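Local coordinates for Tni2 (Pseudomonas fluorescens, PDB 6B12), which probably acts as an immunity protein that binds and neutralises Tne2, an NAD(P)+-hydrolysing toxin delivered by a type VI secretion system, at residues C[4-7]-C[13-16]; C[37-42]-C[63-68]; C[123-128]-C[134-139]. One frame throughout, in Å; residues are numbered along the deposited sequence.

Contact 1. Residues C[4-7]-C[13-16]; sequences DFER and KVID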
ATOM      1  N   ASP C   4      13.648 -16.149 -11.342  1.00 18.26           N
ATOM      2  CA  ASP C   4      13.805 -16.745 -10.010  1.00 17.80           C
ATOM      3  C   ASP C   4      13.850 -15.687  -8.903  1.00 16.69           C
ATOM      4  O   ASP C   4      14.707 -15.702  -8.017  1.00 16.92           O
ATOM      5  CB  ASP C   4      15.057 -17.626  -9.963  1.00 23.76           C
ATOM      6  CG  ASP C   4      15.052 -18.682 -11.035  1.00 33.87           C
ATOM      7  OD1 ASP C   4      14.006 -19.343 -11.195  1.00 29.16           O
ATOM      8  OD2 ASP C   4      16.078 -18.820 -11.733  1.00 36.65           O
ATOM      9  N   PHE C   5      12.907 -14.760  -8.965  1.00 16.81           N
ATOM     10  CA  PHE C   5      12.840 -13.645  -8.016  1.00 15.94           C
ATOM     11  C   PHE C   5      12.213 -14.113  -6.707  1.00 19.53           C
ATOM     12  O   PHE C   5      11.055 -14.547  -6.682  1.00 16.99           O
ATOM     13  CB  PHE C   5      12.024 -12.524  -8.632  1.00 17.35           C
ATOM     14  CG  PHE C   5      11.639 -11.442  -7.665  1.00 17.49           C
ATOM     15  CD1 PHE C   5      12.588 -10.566  -7.193  1.00 15.30           C
ATOM     16  CD2 PHE C   5      10.314 -11.262  -7.305  1.00 18.26           C
ATOM     17  CE1 PHE C   5      12.232  -9.526  -6.307  1.00 16.92           C
ATOM     18  CE2 PHE C   5       9.939 -10.236  -6.425  1.00 20.61           C
ATOM     19  CZ  PHE C   5      10.906  -9.368  -5.940  1.00 19.02           C
ATOM     20  N   GLU C   6      12.977 -14.028  -5.626  1.00 15.99           N
ATOM     21  CA  GLU C   6      12.558 -14.550  -4.329  1.00 15.66           C
ATOM     22  C   GLU C   6      12.759 -13.475  -3.278  1.00 16.92           C
ATOM     23  O   GLU C   6      13.745 -12.735  -3.313  1.00 18.28           O
ATOM     24  CB  GLU C   6      13.340 -15.840  -3.954  1.00 16.72           C
ATOM     25  CG  GLU C   6      12.872 -16.988  -4.804  1.00 16.62           C
ATOM     26  CD  GLU C   6      13.543 -18.343  -4.505  1.00 30.90           C
ATOM     27  OE1 GLU C   6      14.673 -18.378  -3.985  1.00 32.32           O
ATOM     28  OE2 GLU C   6      12.920 -19.360  -4.832  1.00 31.22           O
ATOM     29  N   ARG C   7      11.806 -13.376  -2.361  1.00 15.02           N
ATOM     30  CA  ARG C   7      11.894 -12.446  -1.246  1.00 15.60           C
ATOM     31  C   ARG C   7      11.999 -13.263   0.031  1.00 20.78           C
ATOM     32  O   ARG C   7      11.211 -14.183   0.240  1.00 18.93           O
ATOM     33  CB  ARG C   7      10.671 -11.538  -1.216  1.00 14.95           C
ATOM     34  CG  ARG C   7      10.730 -10.447  -2.265  1.00 16.63           C
ATOM     35  CD  ARG C   7       9.338  -9.943  -2.537  1.00 17.51           C
ATOM     36  NE  ARG C   7       8.575 -10.923  -3.303  1.00 16.25           N
ATOM     37  CZ  ARG C   7       7.251 -11.047  -3.271  1.00 19.83           C
ATOM     38  NH1 ARG C   7       6.524 -10.264  -2.492  1.00 20.38           N
ATOM     39  NH2 ARG C   7       6.639 -11.951  -4.041  1.00 18.68           N
ATOM     40  N   LYS C  13      11.332 -17.632   5.861  1.00 20.35           N
ATOM     41  CA  LYS C  13      10.348 -18.098   4.897  1.00 19.74           C
ATOM     42  C   LYS C  13      10.536 -17.341   3.584  1.00 23.47           C
ATOM     43  O   LYS C  13      10.888 -16.158   3.572  1.00 18.04           O
ATOM     44  CB  LYS C  13       8.937 -17.898   5.452  1.00 25.10           C
ATOM     45  CG  LYS C  13       8.637 -18.703   6.731  1.00 23.94           C
ATOM     46  CD  LYS C  13       8.893 -20.170   6.515  1.00 37.87           C
ATOM     47  CE  LYS C  13       8.468 -21.010   7.717  1.00 43.96           C
ATOM     48  NZ  LYS C  13       8.584 -22.467   7.393  1.00 42.30           N
ATOM     49  N   VAL C  14      10.332 -18.033   2.470  1.00 21.02           N
ATOM     50  CA  VAL C  14      10.640 -17.491   1.153  1.00 17.62           C
ATOM     51  C   VAL C  14       9.339 -17.264   0.401  1.00 18.94           C
ATOM     52  O   VAL C  14       8.524 -18.187   0.261  1.00 20.19           O
ATOM     53  CB  VAL C  14      11.574 -18.428   0.362  1.00 23.84           C
ATOM     54  CG1 VAL C  14      11.828 -17.854  -1.038  1.00 21.83           C
ATOM     55  CG2 VAL C  14      12.890 -18.620   1.116  1.00 21.00           C
ATOM     56  N   ILE C  15       9.156 -16.045  -0.088  1.00 17.80           N
ATOM     57  CA  ILE C  15       7.998 -15.686  -0.895  1.00 18.28           C
ATOM     58  C   ILE C  15       8.398 -15.841  -2.352  1.00 18.28           C
ATOM     59  O   ILE C  15       9.280 -15.123  -2.827  1.00 17.41           O
ATOM     60  CB  ILE C  15       7.541 -14.246  -0.619  1.00 17.87           C
ATOM     61  CG1 ILE C  15       7.415 -13.990   0.894  1.00 17.78           C
ATOM     62  CG2 ILE C  15       6.207 -13.974  -1.325  1.00 18.77           C
ATOM     63  CD1 ILE C  15       7.194 -12.506   1.210  1.00 17.31           C
ATOM     64  N   ASP C  16       7.728 -16.742  -3.060  1.00 19.35           N
ATOM     65  CA  ASP C  16       7.960 -16.916  -4.488  1.00 21.18           C
ATOM     66  C   ASP C  16       7.234 -15.825  -5.275  1.00 20.67           C
ATOM     67  O   ASP C  16       6.307 -15.180  -4.781  1.00 24.16           O
ATOM     68  CB  ASP C  16       7.479 -18.294  -4.935  1.00 26.85           C
ATOM     69  CG  ASP C  16       8.205 -19.407  -4.225  1.00 43.74           C
ATOM     70  OD1 ASP C  16       9.446 -19.319  -4.113  1.00 43.35           O
ATOM     71  OD2 ASP C  16       7.537 -20.357  -3.766  1.00 53.22           O
TER
HETATM   72  O   HOH W   1       9.326 -13.228  -4.808  1.00 19.06           O
HETATM   73  O   HOH W   2      11.494 -21.127  -4.053  1.00 50.46           O
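CG of Arg7 lies anti to its carbonyl carbon (chi1 -77°), and a bend at chi3 (-73°) lays the guanidinium across Ile15. Methyl CG2 of Ile15 lies over one face of that group, off toward its rim, 3.4 Å from Arg7 NH2 and 3.7 Å from Arg7 CZ. Beneath the two side chains, the backbones form an antiparallel hydrogen-bonded pair: Arg7 N gives to Ile15 O at 3.1 Å, and Ile15 N to Arg7 O at 2.8 Å with an almost straight N-H...O angle of 171°. The carbonyl O of Arg7 also takes a CA-H contact from Val14. One water lies in the guanidinium plane, at its edge. It accepts from Arg7 NE at 2.9 Å and donates to the carbonyls Phe5 O and Ile15 O, so Ile15 O receives both a backbone N-H and a water.

The opposite face of the sheet carries Glu6 and Asp16; CG1 of Val14 reaches the Glu6 chain, 3.9 Å from Glu6 CB. Beyond it two carboxylates run alongside each other, with Glu6 OE2 3.5 Å from Asp16 OD1; Arg38 forms a salt bridge with Glu6 through OE1, which would be expected to ease the repulsion. Arg7 NH1 is hydrogen-bonded to a polar side chain of the partner protein chain, and Ile15 packs on one as well. The methyl over its face, the water at NE and the bond from NH1 to the other chain together probably limit the rotation of this interface guanidinium.

Contact 2. Residues C[37-42]-C[63-68]; sequences ARWRWQ and QHLAIL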
ATOM      1  N   ALA C  37      15.841  -9.457  -1.217  1.00 15.04           N
ATOM      2  CA  ALA C  37      15.293  -9.809  -2.519  1.00 15.59           C
ATOM      3  C   ALA C  37      16.434 -10.361  -3.355  1.00 15.41           C
ATOM      4  O   ALA C  37      17.514  -9.764  -3.392  1.00 16.77           O
ATOM      5  CB  ALA C  37      14.661  -8.604  -3.211  1.00 18.65           C
ATOM      6  N   ARG C  38      16.219 -11.517  -3.975  1.00 13.43           N
ATOM      7  CA  ARG C  38      17.259 -12.201  -4.722  1.00 15.71           C
ATOM      8  C   ARG C  38      16.691 -12.610  -6.071  1.00 16.07           C
ATOM      9  O   ARG C  38      15.501 -12.922  -6.181  1.00 18.04           O
ATOM     10  CB  ARG C  38      17.737 -13.425  -3.902  1.00 20.43           C
ATOM     11  CG  ARG C  38      18.575 -14.455  -4.571  1.00 26.24           C
ATOM     12  CD  ARG C  38      18.879 -15.571  -3.544  1.00 27.22           C
ATOM     13  NE  ARG C  38      17.718 -16.416  -3.233  1.00 26.18           N
ATOM     14  CZ  ARG C  38      17.536 -17.064  -2.084  1.00 26.23           C
ATOM     15  NH1 ARG C  38      18.422 -16.960  -1.096  1.00 29.17           N
ATOM     16  NH2 ARG C  38      16.451 -17.812  -1.911  1.00 31.54           N
ATOM     17  N   TRP C  39      17.533 -12.597  -7.108  1.00 14.79           N
ATOM     18  CA  TRP C  39      17.053 -12.990  -8.437  1.00 13.02           C
ATOM     19  C   TRP C  39      18.226 -13.415  -9.305  1.00 17.19           C
ATOM     20  O   TRP C  39      19.389 -13.169  -8.982  1.00 16.37           O
ATOM     21  CB  TRP C  39      16.277 -11.848  -9.130  1.00 12.94           C
ATOM     22  CG  TRP C  39      17.135 -10.610  -9.445  1.00 14.57           C
ATOM     23  CD1 TRP C  39      17.726 -10.305 -10.643  1.00 16.27           C
ATOM     24  CD2 TRP C  39      17.470  -9.535  -8.548  1.00 16.01           C
ATOM     25  NE1 TRP C  39      18.410  -9.109 -10.549  1.00 15.10           N
ATOM     26  CE2 TRP C  39      18.280  -8.623  -9.268  1.00 16.50           C
ATOM     27  CE3 TRP C  39      17.185  -9.273  -7.193  1.00 15.49           C
ATOM     28  CZ2 TRP C  39      18.793  -7.465  -8.696  1.00 18.83           C
ATOM     29  CZ3 TRP C  39      17.704  -8.118  -6.623  1.00 17.88           C
ATOM     30  CH2 TRP C  39      18.496  -7.229  -7.374  1.00 18.49           C
ATOM     31  N   ARG C  40      17.899 -14.066 -10.435  1.00 16.03           N
ATOM     32  CA  ARG C  40      18.907 -14.427 -11.419  1.00 18.04           C
ATOM     33  C   ARG C  40      18.882 -13.460 -12.599  1.00 16.25           C
ATOM     34  O   ARG C  40      17.812 -13.087 -13.084  1.00 14.73           O
ATOM     35  CB  ARG C  40      18.695 -15.853 -11.940  1.00 17.03           C
ATOM     36  CG  ARG C  40      19.775 -16.249 -12.915  1.00 16.92           C
ATOM     37  CD  ARG C  40      19.684 -17.714 -13.346  1.00 19.33           C
ATOM     38  NE  ARG C  40      18.442 -18.025 -14.044  1.00 24.21           N
ATOM     39  CZ  ARG C  40      18.238 -17.842 -15.351  1.00 27.04           C
ATOM     40  NH1 ARG C  40      19.183 -17.326 -16.143  1.00 23.24           N
ATOM     41  NH2 ARG C  40      17.065 -18.170 -15.872  1.00 27.66           N
ATOM     42  N   TRP C  41      20.070 -13.053 -13.037  1.00 15.47           N
ATOM     43  CA  TRP C  41      20.281 -12.338 -14.292  1.00 18.58           C
ATOM     44  C   TRP C  41      21.392 -13.066 -15.017  1.00 15.59           C
ATOM     45  O   TRP C  41      22.521 -13.144 -14.507  1.00 16.23           O
ATOM     46  CB  TRP C  41      20.666 -10.867 -14.054  1.00 15.31           C
ATOM     47  CG  TRP C  41      20.841 -10.073 -15.308  1.00 17.53           C
ATOM     48  CD1 TRP C  41      21.992  -9.885 -16.032  1.00 18.30           C
ATOM     49  CD2 TRP C  41      19.820  -9.331 -15.967  1.00 18.82           C
ATOM     50  NE1 TRP C  41      21.730  -9.077 -17.126  1.00 19.82           N
ATOM     51  CE2 TRP C  41      20.404  -8.722 -17.098  1.00 22.55           C
ATOM     52  CE3 TRP C  41      18.455  -9.122 -15.701  1.00 14.86           C
ATOM     53  CZ2 TRP C  41      19.673  -7.915 -17.973  1.00 21.00           C
ATOM     54  CZ3 TRP C  41      17.728  -8.312 -16.564  1.00 17.27           C
ATOM     55  CH2 TRP C  41      18.342  -7.718 -17.690  1.00 18.41           C
ATOM     56  N   GLN C  42      21.064 -13.634 -16.181  1.00 15.76           N
ATOM     57  CA  GLN C  42      22.026 -14.450 -16.915  1.00 17.58           C
ATOM     58  C   GLN C  42      22.612 -15.520 -15.995  1.00 19.08           C
ATOM     59  O   GLN C  42      21.860 -16.345 -15.470  1.00 22.97           O
ATOM     60  CB  GLN C  42      23.107 -13.571 -17.534  1.00 19.26           C
ATOM     61  CG  GLN C  42      22.535 -12.655 -18.616  1.00 20.76           C
ATOM     62  CD  GLN C  42      23.594 -11.813 -19.265  1.00 27.56           C
ATOM     63  OE1 GLN C  42      24.262 -11.012 -18.607  1.00 29.33           O
ATOM     64  NE2 GLN C  42      23.761 -11.986 -20.566  1.00 25.11           N
ATOM     65  N   GLN C  63      13.222  -6.347 -16.378  1.00 13.58           N
ATOM     66  CA  GLN C  63      14.625  -5.953 -16.426  1.00 14.11           C
ATOM     67  C   GLN C  63      14.909  -4.800 -15.480  1.00 17.08           C
ATOM     68  O   GLN C  63      16.004  -4.215 -15.532  1.00 14.49           O
ATOM     69  CB  GLN C  63      15.041  -5.618 -17.872  1.00 19.29           C
ATOM     70  CG  GLN C  63      14.194  -4.556 -18.596  1.00 14.93           C
ATOM     71  CD  GLN C  63      14.344  -4.725 -20.100  1.00 16.67           C
ATOM     72  OE1 GLN C  63      15.337  -4.287 -20.688  1.00 18.70           O
ATOM     73  NE2 GLN C  63      13.386  -5.392 -20.714  1.00 16.18           N
ATOM     74  N   HIS C  64      13.954  -4.471 -14.623  1.00 14.50           N
ATOM     75  CA  HIS C  64      14.169  -3.581 -13.498  1.00 15.12           C
ATOM     76  C   HIS C  64      13.448  -4.141 -12.293  1.00 14.18           C
ATOM     77  O   HIS C  64      12.441  -4.852 -12.410  1.00 14.39           O
ATOM     78  CB  HIS C  64      13.645  -2.166 -13.801  1.00 13.65           C
ATOM     79  CG  HIS C  64      14.314  -1.525 -14.965  1.00 13.31           C
ATOM     80  ND1 HIS C  64      13.797  -1.569 -16.243  1.00 12.51           N
ATOM     81  CD2 HIS C  64      15.465  -0.817 -15.043  1.00 13.96           C
ATOM     82  CE1 HIS C  64      14.593  -0.900 -17.055  1.00 17.64           C
ATOM     83  NE2 HIS C  64      15.619  -0.445 -16.359  1.00 15.63           N
ATOM     84  N   LEU C  65      13.951  -3.774 -11.121  1.00 15.29           N
ATOM     85  CA  LEU C  65      13.237  -3.992  -9.878  1.00 13.76           C
ATOM     86  C   LEU C  65      12.940  -2.633  -9.261  1.00 15.14           C
ATOM     87  O   LEU C  65      13.733  -1.693  -9.389  1.00 17.04           O
ATOM     88  CB  LEU C  65      14.062  -4.835  -8.905  1.00 12.87           C
ATOM     89  CG  LEU C  65      14.361  -6.237  -9.491  1.00 16.66           C
ATOM     90  CD1 LEU C  65      15.796  -6.248 -10.004  1.00 17.34           C
ATOM     91  CD2 LEU C  65      14.134  -7.301  -8.448  1.00 20.38           C
ATOM     92  N   ALA C  66      11.786  -2.514  -8.635  1.00 12.57           N
ATOM     93  CA  ALA C  66      11.503  -1.349  -7.809  1.00 11.88           C
ATOM     94  C   ALA C  66      11.635  -1.799  -6.364  1.00 12.62           C
ATOM     95  O   ALA C  66      11.029  -2.799  -5.968  1.00 14.66           O
ATOM     96  CB  ALA C  66      10.112  -0.789  -8.081  1.00 13.18           C
ATOM     97  N   ILE C  67      12.418  -1.058  -5.585  1.00 14.93           N
ATOM     98  CA  ILE C  67      12.773  -1.464  -4.236  1.00 13.49           C
ATOM     99  C   ILE C  67      12.406  -0.319  -3.314  1.00 13.46           C
ATOM    100  O   ILE C  67      12.993   0.756  -3.425  1.00 15.41           O
ATOM    101  CB  ILE C  67      14.278  -1.758  -4.099  1.00 14.54           C
ATOM    102  CG1 ILE C  67      14.789  -2.754  -5.155  1.00 19.35           C
ATOM    103  CG2 ILE C  67      14.559  -2.223  -2.674  1.00 15.63           C
ATOM    104  CD1 ILE C  67      14.252  -4.096  -4.982  1.00 19.88           C
ATOM    105  N   LEU C  68      11.486  -0.556  -2.385  1.00 11.86           N
ATOM    106  CA  LEU C  68      11.174   0.425  -1.344  1.00 11.44           C
ATOM    107  C   LEU C  68      11.967   0.029  -0.105  1.00 15.74           C
ATOM    108  O   LEU C  68      11.704  -1.014   0.501  1.00 16.76           O
ATOM    109  CB  LEU C  68       9.678   0.453  -1.079  1.00 15.24           C
ATOM    110  CG  LEU C  68       9.238   1.524  -0.093  1.00 13.48           C
ATOM    111  CD1 LEU C  68       9.640   2.931  -0.560  1.00 14.06           C
ATOM    112  CD2 LEU C  68       7.740   1.389   0.057  1.00 18.18           C
TER
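Leu65 reaches the indole of Trp39 from the facing strand, and the principal interaction is CH-pi. CD1 of Leu65 lies 3.7 Å from the centroid of the Trp39 six-membered ring and 21° off the ring normal, which places it over the face. Its closest ring atoms are CE2, at the fusion of the two rings, and CZ2 of the six-membered ring, with Leu65 CD1 3.5 Å from Trp39 CZ2. The second methyl spreads the contact across the ring system: Leu65 CD2 is 3.8 Å from Trp39 CE3. A chi1 of 65°, which puts CG of Trp39 between its backbone N and carbonyl carbon, sets the indole in place to receive the leucine.

Apolar contact at a ring edge is the second kind. Trp41 presents the rim of its six-membered ring to the start of the other segment. Gln63 CA lies near the ring plane, 3.9 Å from Trp41 CZ3, and Gln63 CB is as close to Trp41 CH2.

Polar bonding between the segments is absent; even the nearest CA atoms, those of Trp41 and Gln63, are 8.8 Å apart, too far for strand pairing. The indole N-H of Trp39 is instead hydrogen-bonded to Gly85 O. The contact thus joins side chains of two separate antiparallel sheets, one holding strand 34-41 and the other strand 64-70. Ile2 of strand 2-3 touches Trp39, Trp41 and Leu65, Leu46 of strand 44-49 packs on both tryptophans, and Val58 of strand 54-58 lies against Leu65.

Contact 3. Residues C[123-128]-C[134-139]; sequences TCMFSR and MFRVDI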
ATOM      1  N   THR C 123       3.755   1.303 -10.420  1.00 13.30           N
ATOM      2  CA  THR C 123       3.033   2.280  -9.607  1.00 13.60           C
ATOM      3  C   THR C 123       3.451   2.155  -8.153  1.00 12.70           C
ATOM      4  O   THR C 123       3.472   1.056  -7.601  1.00 15.32           O
ATOM      5  CB  THR C 123       1.521   2.057  -9.707  1.00 19.36           C
ATOM      6  OG1 THR C 123       1.092   2.183 -11.068  1.00 20.12           O
ATOM      7  CG2 THR C 123       0.777   3.096  -8.861  1.00 20.30           C
ATOM      8  N   CYS C 124       3.728   3.291  -7.508  1.00 12.35           N
ATOM      9  CA  CYS C 124       3.994   3.279  -6.078  1.00 16.44           C
ATOM     10  C   CYS C 124       3.104   4.327  -5.431  1.00 16.22           C
ATOM     11  O   CYS C 124       2.898   5.420  -5.989  1.00 17.86           O
ATOM     12  CB  CYS C 124       5.471   3.537  -5.792  1.00 17.87           C
ATOM     13  SG  CYS C 124       5.989   3.175  -4.090  1.00 19.85           S
HETATM   14  N   MSE C 125       2.532   3.955  -4.294  1.00 14.03           N
HETATM   15  CA  MSE C 125       1.577   4.808  -3.597  1.00 14.93           C
HETATM   16  C   MSE C 125       2.361   5.722  -2.668  1.00 20.80           C
HETATM   17  O   MSE C 125       3.203   5.262  -1.909  1.00 18.10           O
HETATM   18  CB  MSE C 125       0.557   3.948  -2.841  1.00 15.78           C
HETATM   19  CG  MSE C 125      -0.149   2.932  -3.721  1.00 22.81           C
HETATM   20 SE   MSE C 125      -1.064   3.746  -5.259  0.73 27.40          SE
HETATM   21  CE  MSE C 125      -2.153   4.893  -4.184  1.00 17.78           C
ATOM     22  N   PHE C 126       2.057   7.018  -2.725  1.00 18.67           N
ATOM     23  CA  PHE C 126       2.840   8.070  -2.084  1.00 16.46           C
ATOM     24  C   PHE C 126       1.960   8.758  -1.050  1.00 15.35           C
ATOM     25  O   PHE C 126       0.839   9.162  -1.371  1.00 17.05           O
ATOM     26  CB  PHE C 126       3.300   9.057  -3.168  1.00 16.35           C
ATOM     27  CG  PHE C 126       3.964  10.331  -2.675  1.00 17.05           C
ATOM     28  CD1 PHE C 126       5.339  10.397  -2.524  1.00 22.53           C
ATOM     29  CD2 PHE C 126       3.221  11.493  -2.496  1.00 19.32           C
ATOM     30  CE1 PHE C 126       5.948  11.587  -2.139  1.00 18.89           C
ATOM     31  CE2 PHE C 126       3.824  12.686  -2.116  1.00 23.20           C
ATOM     32  CZ  PHE C 126       5.178  12.739  -1.929  1.00 20.03           C
ATOM     33  N   SER C 127       2.447   8.840   0.197  1.00 16.63           N
ATOM     34  CA  SER C 127       1.733   9.517   1.274  1.00 17.41           C
ATOM     35  C   SER C 127       2.317  10.915   1.433  1.00 19.26           C
ATOM     36  O   SER C 127       3.471  11.060   1.854  1.00 18.33           O
ATOM     37  CB  SER C 127       1.845   8.720   2.575  1.00 26.06           C
ATOM     38  OG  SER C 127       1.038   9.321   3.586  1.00 32.42           O
ATOM     39  N   ARG C 128       1.515  11.937   1.116  1.00 17.36           N
ATOM     40  CA  ARG C 128       1.978  13.317   1.205  1.00 18.27           C
ATOM     41  C   ARG C 128       2.188  13.692   2.670  1.00 23.81           C
ATOM     42  O   ARG C 128       1.318  13.466   3.501  1.00 23.26           O
ATOM     43  CB  ARG C 128       0.956  14.250   0.553  1.00 25.02           C
ATOM     44  CG  ARG C 128       1.319  15.722   0.610  1.00 23.35           C
ATOM     45  CD  ARG C 128       0.495  16.511  -0.390  1.00 22.06           C
ATOM     46  NE  ARG C 128      -0.928  16.580  -0.042  1.00 25.21           N
ATOM     47  CZ  ARG C 128      -1.859  17.128  -0.822  1.00 27.00           C
ATOM     48  NH1 ARG C 128      -1.521  17.647  -2.008  1.00 23.75           N
ATOM     49  NH2 ARG C 128      -3.123  17.126  -0.435  1.00 28.19           N
HETATM   50  N   MSE C 134      -3.092  10.353  -0.126  1.00 27.32           N
HETATM   51  CA  MSE C 134      -2.447   9.325  -0.936  1.00 26.32           C
HETATM   52  C   MSE C 134      -2.462   9.726  -2.396  1.00 24.59           C
HETATM   53  O   MSE C 134      -3.474  10.231  -2.910  1.00 24.48           O
HETATM   54  CB  MSE C 134      -3.145   7.964  -0.791  1.00 27.32           C
HETATM   55  CG  MSE C 134      -3.233   7.421   0.629  1.00 39.37           C
HETATM   56 SE   MSE C 134      -1.462   7.142   1.411  1.00 44.58          SE
HETATM   57  CE  MSE C 134      -0.577   6.255  -0.083  1.00 27.84           C
ATOM     58  N   PHE C 135      -1.347   9.483  -3.064  1.00 23.45           N
ATOM     59  CA  PHE C 135      -1.232   9.753  -4.484  1.00 21.97           C
ATOM     60  C   PHE C 135      -0.704   8.510  -5.167  1.00 24.83           C
ATOM     61  O   PHE C 135       0.210   7.858  -4.663  1.00 21.68           O
ATOM     62  CB  PHE C 135      -0.308  10.922  -4.764  1.00 21.20           C
ATOM     63  CG  PHE C 135      -0.882  12.223  -4.338  1.00 23.29           C
ATOM     64  CD1 PHE C 135      -0.840  12.604  -3.009  1.00 22.98           C
ATOM     65  CD2 PHE C 135      -1.485  13.053  -5.262  1.00 25.93           C
ATOM     66  CE1 PHE C 135      -1.400  13.807  -2.598  1.00 24.40           C
ATOM     67  CE2 PHE C 135      -2.034  14.265  -4.863  1.00 24.39           C
ATOM     68  CZ  PHE C 135      -1.993  14.636  -3.536  1.00 27.85           C
ATOM     69  N   ARG C 136      -1.298   8.191  -6.301  1.00 20.83           N
ATOM     70  CA  ARG C 136      -0.780   7.148  -7.178  1.00 20.22           C
ATOM     71  C   ARG C 136       0.299   7.757  -8.059  1.00 18.91           C
ATOM     72  O   ARG C 136       0.042   8.750  -8.766  1.00 19.36           O
ATOM     73  CB  ARG C 136      -1.915   6.573  -8.020  1.00 21.47           C
ATOM     74  CG  ARG C 136      -1.414   5.763  -9.194  1.00 19.76           C
ATOM     75  CD  ARG C 136      -2.583   5.253 -10.016  1.00 24.06           C
ATOM     76  NE  ARG C 136      -2.110   4.748 -11.306  1.00 20.48           N
ATOM     77  CZ  ARG C 136      -2.908   4.231 -12.226  1.00 27.84           C
ATOM     78  NH1 ARG C 136      -4.218   4.139 -11.987  1.00 25.07           N
ATOM     79  NH2 ARG C 136      -2.398   3.793 -13.370  1.00 25.97           N
ATOM     80  N   VAL C 137       1.507   7.196  -8.007  1.00 18.63           N
ATOM     81  CA  VAL C 137       2.647   7.706  -8.768  1.00 17.61           C
ATOM     82  C   VAL C 137       3.094   6.620  -9.733  1.00 17.14           C
ATOM     83  O   VAL C 137       3.595   5.570  -9.320  1.00 17.61           O
ATOM     84  CB  VAL C 137       3.799   8.151  -7.858  1.00 17.90           C
ATOM     85  CG1 VAL C 137       4.940   8.780  -8.705  1.00 17.03           C
ATOM     86  CG2 VAL C 137       3.293   9.156  -6.824  1.00 18.64           C
ATOM     87  N   ASP C 138       2.894   6.863 -11.017  1.00 16.42           N
ATOM     88  CA  ASP C 138       3.351   5.950 -12.053  1.00 16.89           C
ATOM     89  C   ASP C 138       4.741   6.374 -12.496  1.00 15.35           C
ATOM     90  O   ASP C 138       4.991   7.559 -12.736  1.00 18.05           O
ATOM     91  CB  ASP C 138       2.390   5.960 -13.244  1.00 16.70           C
ATOM     92  CG  ASP C 138       1.087   5.217 -12.960  1.00 23.11           C
ATOM     93  OD1 ASP C 138       0.843   4.784 -11.805  1.00 26.60           O
ATOM     94  OD2 ASP C 138       0.289   5.059 -13.899  1.00 27.10           O
ATOM     95  N   ILE C 139       5.636   5.395 -12.620  1.00 15.37           N
ATOM     96  CA  ILE C 139       7.060   5.625 -12.831  1.00 15.02           C
ATOM     97  C   ILE C 139       7.526   4.740 -13.988  1.00 14.74           C
ATOM     98  O   ILE C 139       7.192   3.559 -14.025  1.00 15.47           O
ATOM     99  CB  ILE C 139       7.856   5.315 -11.546  1.00 15.71           C
ATOM    100  CG1 ILE C 139       7.405   6.272 -10.419  1.00 16.15           C
ATOM    101  CG2 ILE C 139       9.374   5.428 -11.777  1.00 18.60           C
ATOM    102  CD1 ILE C 139       7.568   5.690  -9.017  1.00 17.28           C
TER
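Asp138 OD1 is gripped from two sides: Thr123 OG1 donates to it at 2.7 Å and Arg136 NE at 3.0 Å, the two donors arriving from opposite faces of the carboxylate plane. Arg136 binds side-on, its NH2 going to the syn lone pair of Asp138 OD2 while the NE bond is nearly straight at 176°. With CG of Arg136 trans to the backbone N (chi1 165°) and the chain extended to NE, the guanidinium reaches Asp138 two residues on; Arg136 CG passes 3.5 Å from Thr123 CG2 on the way. The same face carries Met125 and Met134, both selenomethionines, and CE of Met134 lies 3.8 Å from Met125 CB.

On the reverse face, Val137 CG2 packs 3.7 Å from Phe126 CB. Phe135 CZ sits over one face of the Arg128 guanidinium, 3.4 Å from Arg128 NH1, the two planes 63° apart; Asp131 forms a salt bridge with that arginine.

Four backbone bonds link Cys124 with Val137 and Phe126 with Phe135, the ladder of an antiparallel hairpin. Its strands are the third and fourth of a five-stranded antiparallel sheet: strand 102-112 flanks 121-128, and strand 145-152 flanks 134-140, with His151 stacked on Phe135.

How the contacts relate
Contacts 1 and 2 are coupled through strand 34-41, the neighbour of strand 5-9 in one sheet, their centres 11 Å apart. A salt bridge from Glu6 OE1 to Arg38 NH2 (2.8 Å) ties them on one face, with a long, weak ion pair between Asp4 and Arg40. On the other face Phe5 CE1 lies 3.6 Å from Leu65 CD2, so contact 1 also reaches the sheet that contact 2 joins. Contact 3, in the C-terminal sheet, touches neither: its nearest atoms are about 13 Å from contact 1 and about 5 Å from contact 2. Arg7 and Ile15 of contact 1 and Met134 of contact 3 meet the other protein's chain, as does Leu68, on segment 63-68 but outside contact 2's packing.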